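Side-chain contact in methyltransferase (Thermus thermophilus, PDB 3TMA), which methylates guanosine 6 of tRNA(Phe) at N2, using S-adenosyl-L-methionine as the methyl donor: residues Glu135-His138 and Arg139-Val143. Residues are numbered along the deposited sequence; the frame is centred on the assembly and turned at random.
Sequences EALH and RAYGV. With PO4 (phosphate ion), chain B.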
loop_
_atom_site.group_PDB
_atom_site.type_symbol
_atom_site.label_atom_id
_atom_site.label_comp_id
_atom_site.label_asym_id
_atom_site.label_seq_id
_atom_site.Cartn_x
_atom_site.Cartn_y
_atom_site.Cartn_z
ATOM N N GLU A 135 -11.650 -28.585 8.244
ATOM C CA GLU A 135 -12.303 -29.659 8.983
ATOM C C GLU A 135 -11.333 -30.335 9.929
ATOM O O GLU A 135 -11.735 -30.667 11.037
ATOM C CB GLU A 135 -13.002 -30.689 8.072
ATOM C CG GLU A 135 -14.224 -30.075 7.365
ATOM C CD GLU A 135 -14.997 -31.043 6.479
ATOM O OE1 GLU A 135 -14.430 -32.078 6.007
ATOM O OE2 GLU A 135 -16.188 -30.740 6.233
ATOM N N ALA A 136 -10.047 -30.419 9.543
ATOM C CA ALA A 136 -9.018 -31.010 10.429
ATOM C C ALA A 136 -8.818 -30.127 11.665
ATOM O O ALA A 136 -8.769 -30.633 12.822
ATOM C CB ALA A 136 -7.671 -31.200 9.690
ATOM N N LEU A 137 -8.747 -28.810 11.441
ATOM C CA LEU A 137 -8.619 -27.886 12.569
ATOM C C LEU A 137 -9.851 -27.841 13.443
ATOM O O LEU A 137 -9.732 -27.742 14.671
ATOM C CB LEU A 137 -8.175 -26.468 12.134
ATOM C CG LEU A 137 -6.779 -26.426 11.515
ATOM C CD1 LEU A 137 -6.458 -25.032 10.833
ATOM C CD2 LEU A 137 -5.723 -26.825 12.512
ATOM N N HIS A 138 -11.035 -27.841 12.835
ATOM C CA HIS A 138 -12.273 -27.790 13.602
ATOM C C HIS A 138 -12.338 -29.025 14.499
ATOM O O HIS A 138 -12.768 -28.971 15.673
ATOM C CB HIS A 138 -13.495 -27.747 12.658
ATOM C CG HIS A 138 -14.805 -27.990 13.342
ATOM N ND1 HIS A 138 -15.337 -27.110 14.263
ATOM C CD2 HIS A 138 -15.675 -29.025 13.266
ATOM C CE1 HIS A 138 -16.475 -27.601 14.732
ATOM N NE2 HIS A 138 -16.698 -28.763 14.148
ATOM N N ARG A 139 -11.918 -30.157 13.955
ATOM C CA ARG A 139 -11.948 -31.401 14.730
ATOM C C ARG A 139 -10.934 -31.419 15.885
ATOM O O ARG A 139 -11.206 -31.966 16.961
ATOM C CB ARG A 139 -11.784 -32.588 13.787
ATOM C CG ARG A 139 -11.428 -33.904 14.510
ATOM C CD ARG A 139 -10.318 -34.627 13.732
ATOM N NE ARG A 139 -10.897 -35.311 12.587
ATOM C CZ ARG A 139 -10.341 -35.366 11.382
ATOM N NH1 ARG A 139 -9.173 -34.779 11.159
ATOM N NH2 ARG A 139 -10.951 -36.012 10.398
ATOM N N ALA A 140 -9.747 -30.824 15.669
ATOM C CA ALA A 140 -8.695 -30.790 16.720
ATOM C C ALA A 140 -8.972 -29.708 17.781
ATOM O O ALA A 140 -8.606 -29.882 18.949
ATOM C CB ALA A 140 -7.283 -30.559 16.109
ATOM N N TYR A 141 -9.587 -28.592 17.358
ATOM C CA TYR A 141 -9.727 -27.375 18.182
ATOM C C TYR A 141 -11.172 -27.105 18.665
ATOM O O TYR A 141 -11.394 -26.438 19.675
ATOM C CB TYR A 141 -9.135 -26.142 17.458
ATOM C CG TYR A 141 -7.612 -26.162 17.448
ATOM C CD1 TYR A 141 -6.879 -25.392 18.352
ATOM C CD2 TYR A 141 -6.905 -26.987 16.565
ATOM C CE1 TYR A 141 -5.473 -25.472 18.402
ATOM C CE2 TYR A 141 -5.520 -27.126 16.650
ATOM C CZ TYR A 141 -4.818 -26.367 17.592
ATOM O OH TYR A 141 -3.459 -26.414 17.628
ATOM N N GLY A 142 -12.160 -27.657 17.986
ATOM C CA GLY A 142 -13.542 -27.445 18.396
ATOM C C GLY A 142 -14.158 -26.085 18.050
ATOM O O GLY A 142 -15.375 -25.906 18.159
ATOM N N VAL A 143 -13.347 -25.153 17.563
ATOM C CA VAL A 143 -13.803 -23.802 17.208
ATOM C C VAL A 143 -14.657 -23.852 15.913
ATOM O O VAL A 143 -14.295 -24.563 14.997
ATOM C CB VAL A 143 -12.570 -22.883 17.037
ATOM C CG1 VAL A 143 -12.936 -21.569 16.380
ATOM C CG2 VAL A 143 -11.921 -22.628 18.393
HETATM P P PO4 B . -9.530 -36.835 6.978
HETATM O O1 PO4 B . -9.379 -38.096 7.806
HETATM O O2 PO4 B . -10.791 -36.937 6.143
HETATM O O3 PO4 B . -9.650 -35.602 7.850
HETATM O O4 PO4 B . -8.327 -36.696 6.069
#
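His138 O accepts Gly142 N at 2.7 Å in the last turn of helix 126-141. The donor stands above the carbonyl plane. Gly142 then leaves helical geometry with a positive phi (77°), and the Val143 carbonyl points back to the His138 ring. There His138 ND1 donates to Val143 O at 2.8 Å, nearly straight (175°). The oxygen lies in the ring plane, although ND1 sits well above the plane of the Val143 carbonyl. His138 has CG anti to its own N (chi1 168°), which brings the ring beside the Val143 carbonyl. The bond should help hold the ring's rotation and gives a carbonyl beyond the helix end a donor. One residue earlier, Tyr141 N donates to Leu137 O (2.8 Å), and the same oxygen meets the Tyr141 ring at its edge. Leu137 and Tyr141 lie side by side, with Leu137 CD2 4.2 Å from Tyr141 CE2. Leu137 also packs on Phe112, and Tyr141 meets the Trp103 ring almost at right angles. Arg139 bends back along the helix. Its NH2 holds O3 of a phosphate ion, probably from the crystallisation liquor, at 2.9 Å; NH1 adds a weak bond. This is a glycine-terminated helix C-terminus, tied by a histidine, in the THUMP domain's beta-alpha-beta unit.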